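Local coordinates for OLD nuclease (Thermus scotoductus, PDB 6P74), which degrades linear or supercoiled double-stranded DNA from 5' to 3', nicks circular DNA, and hydrolyses ATP in a DNA-stimulated manner, at residues G21-I26 against E296-D301. Numbering follows the deposited sequence.
Sequences GPLTAI and EMADKD
The methyl of A298 sits over the backbone of P22, its CB 3.8 Å from P22 O, and marks where the last turn of helix 284-299 meets the start of strand 23-27 in the P-loop ATPase core. Such meetings show how a helix can be set against the start of an interior strand through a single methyl, received by a proline and a leucine. The strand lies inside the mixed sheet, beside strand 304-308, and leads towards the probable ATP-binding P-loop, which includes K34; the helix precedes that neighbouring strand. P22, just before the strand, brings its CB to 4.5 Å from the CB of A298, while L23 reaches the same methyl with one branch, CD1, at 4.2 Å. With CG of L23 roughly trans to its backbone N (chi1 -160°), the side chain extends towards the helix, and I305, Y307 and R319 also pack against it. Beyond A298 the helix finishes in a Schellman motif: D301 takes a positive phi of 71°, and its N bonds back to A298 O at 3.1 Å. On the helix flank, K300 NZ forms a salt bridge with E296 OE2, at 3.4 Å, whose hydrogen bond is weak. T24 helps to hold the turn before the strand: its OG1 donates to G21 O at 2.9 Å, with the donor tilted 34° from the carbonyl plane.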
ATOM      1  N   GLY A  21     -22.646   4.158  11.272  1.00 60.03           N
ATOM      2  CA  GLY A  21     -24.061   4.106  10.991  1.00 63.19           C
ATOM      3  C   GLY A  21     -24.362   3.590   9.598  1.00 71.18           C
ATOM      4  O   GLY A  21     -23.460   3.248   8.820  1.00 71.23           O
ATOM      5  N   PRO A  22     -25.651   3.544   9.253  1.00 75.79           N
ATOM      6  CA  PRO A  22     -26.041   2.897   7.985  1.00 71.48           C
ATOM      7  C   PRO A  22     -25.375   3.544   6.791  1.00 74.36           C
ATOM      8  O   PRO A  22     -25.031   2.870   5.811  1.00 72.47           O
ATOM      9  CB  PRO A  22     -27.571   3.074   7.949  1.00 70.72           C
ATOM     10  CG  PRO A  22     -27.970   3.488   9.339  1.00 78.23           C
ATOM     11  CD  PRO A  22     -26.781   4.219   9.914  1.00 74.02           C
ATOM     12  N   LEU A  23     -25.190   4.856   6.859  1.00 68.42           N
ATOM     13  CA  LEU A  23     -24.329   5.584   5.949  1.00 68.81           C
ATOM     14  C   LEU A  23     -23.301   6.289   6.815  1.00 71.22           C
ATOM     15  O   LEU A  23     -23.673   7.029   7.734  1.00 70.43           O
ATOM     16  CB  LEU A  23     -25.128   6.590   5.127  1.00 76.10           C
ATOM     17  CG  LEU A  23     -24.517   7.087   3.833  1.00 82.77           C
ATOM     18  CD1 LEU A  23     -24.404   5.927   2.877  1.00 88.66           C
ATOM     19  CD2 LEU A  23     -25.405   8.158   3.256  1.00 86.90           C
ATOM     20  N   THR A  24     -22.019   6.037   6.548  1.00 67.97           N
ATOM     21  CA  THR A  24     -20.929   6.689   7.265  1.00 64.71           C
ATOM     22  C   THR A  24     -20.043   7.357   6.221  1.00 67.22           C
ATOM     23  O   THR A  24     -19.434   6.672   5.392  1.00 69.52           O
ATOM     24  CB  THR A  24     -20.146   5.696   8.124  1.00 65.10           C
ATOM     25  OG1 THR A  24     -21.053   4.902   8.910  1.00 69.43           O
ATOM     26  CG2 THR A  24     -19.220   6.437   9.049  1.00 61.88           C
ATOM     27  N   ALA A  25     -19.992   8.698   6.243  1.00 62.32           N
ATOM     28  CA  ALA A  25     -19.256   9.490   5.264  1.00 63.33           C
ATOM     29  C   ALA A  25     -18.058  10.081   5.984  1.00 69.43           C
ATOM     30  O   ALA A  25     -18.217  10.920   6.881  1.00 68.83           O
ATOM     31  CB  ALA A  25     -20.122  10.597   4.659  1.00 61.82           C
ATOM     32  N   ILE A  26     -16.866   9.656   5.586  1.00 66.61           N
ATOM     33  CA  ILE A  26     -15.633   9.988   6.286  1.00 65.67           C
ATOM     34  C   ILE A  26     -14.868  11.001   5.448  1.00 72.45           C
ATOM     35  O   ILE A  26     -14.496  10.710   4.306  1.00 79.03           O
ATOM     36  CB  ILE A  26     -14.792   8.735   6.540  1.00 64.50           C
ATOM     37  CG1 ILE A  26     -15.661   7.655   7.215  1.00 64.05           C
ATOM     38  CG2 ILE A  26     -13.553   9.103   7.303  1.00 63.77           C
ATOM     39  CD1 ILE A  26     -14.883   6.443   7.706  1.00 63.06           C
ATOM     40  N   GLU A 296     -30.653   5.608  -0.865  1.00 75.18           N
ATOM     41  CA  GLU A 296     -31.890   4.836  -0.831  1.00 78.62           C
ATOM     42  C   GLU A 296     -31.644   3.448  -0.239  1.00 80.49           C
ATOM     43  O   GLU A 296     -32.429   2.969   0.588  1.00 82.95           O
ATOM     44  CB  GLU A 296     -32.519   4.739  -2.221  1.00 84.44           C
ATOM     45  CG  GLU A 296     -33.935   4.136  -2.173  1.00 96.39           C
ATOM     46  CD  GLU A 296     -34.519   3.780  -3.543  1.00104.71           C
ATOM     47  OE1 GLU A 296     -34.030   4.302  -4.564  1.00104.34           O
ATOM     48  OE2 GLU A 296     -35.478   2.972  -3.595  1.00111.06           O
ATOM     49  N   MET A 297     -30.531   2.807  -0.606  1.00 77.84           N
ATOM     50  CA  MET A 297     -30.270   1.458  -0.111  1.00 79.10           C
ATOM     51  C   MET A 297     -29.956   1.460   1.380  1.00 76.93           C
ATOM     52  O   MET A 297     -30.362   0.544   2.109  1.00 74.32           O
ATOM     53  CB  MET A 297     -29.128   0.827  -0.893  1.00 82.73           C
ATOM     54  CG  MET A 297     -29.318   0.900  -2.385  1.00 90.43           C
ATOM     55  SD  MET A 297     -28.553  -0.484  -3.232  1.00 94.21           S
ATOM     56  CE  MET A 297     -26.830  -0.255  -2.847  1.00 86.27           C
ATOM     57  N   ALA A 298     -29.221   2.469   1.849  1.00 74.76           N
ATOM     58  CA  ALA A 298     -28.951   2.572   3.276  1.00 77.06           C
ATOM     59  C   ALA A 298     -30.227   2.853   4.063  1.00 78.58           C
ATOM     60  O   ALA A 298     -30.465   2.238   5.108  1.00 82.70           O
ATOM     61  CB  ALA A 298     -27.911   3.656   3.536  1.00 73.81           C
ATOM     62  N   ASP A 299     -31.061   3.774   3.576  1.00 74.89           N
ATOM     63  CA  ASP A 299     -32.266   4.150   4.313  1.00 84.02           C
ATOM     64  C   ASP A 299     -33.285   3.015   4.337  1.00 94.90           C
ATOM     65  O   ASP A 299     -33.932   2.768   5.363  1.00 99.63           O
ATOM     66  CB  ASP A 299     -32.880   5.405   3.692  1.00 87.34           C
ATOM     67  CG  ASP A 299     -32.031   6.653   3.908  1.00 88.33           C
ATOM     68  OD1 ASP A 299     -31.063   6.594   4.704  1.00 89.94           O
ATOM     69  OD2 ASP A 299     -32.330   7.691   3.274  1.00 88.19           O
ATOM     70  N   LYS A 300     -33.452   2.330   3.206  1.00 94.93           N
ATOM     71  CA  LYS A 300     -34.269   1.135   3.061  1.00 96.46           C
ATOM     72  C   LYS A 300     -33.708  -0.054   3.830  1.00 96.86           C
ATOM     73  O   LYS A 300     -34.347  -1.105   3.860  1.00100.03           O
ATOM     74  CB  LYS A 300     -34.387   0.809   1.564  1.00102.69           C
ATOM     75  CG  LYS A 300     -35.190  -0.407   1.214  1.00117.51           C
ATOM     76  CD  LYS A 300     -34.944  -0.847  -0.233  1.00122.01           C
ATOM     77  CE  LYS A 300     -35.405   0.192  -1.248  1.00120.37           C
ATOM     78  NZ  LYS A 300     -35.114  -0.266  -2.640  1.00117.11           N
ATOM     79  N   ASP A 301     -32.525   0.074   4.432  1.00104.29           N
ATOM     80  CA  ASP A 301     -31.938  -0.974   5.269  1.00108.79           C
ATOM     81  C   ASP A 301     -31.458  -2.175   4.459  1.00101.04           C
ATOM     82  O   ASP A 301     -31.343  -3.289   4.980  1.00103.43           O
ATOM     83  CB  ASP A 301     -32.914  -1.431   6.351  1.00122.22           C
ATOM     84  CG  ASP A 301     -32.344  -1.264   7.735  1.00131.49           C
ATOM     85  OD1 ASP A 301     -31.097  -1.286   7.848  1.00130.65           O
ATOM     86  OD2 ASP A 301     -33.128  -1.113   8.702  1.00138.99           O
TER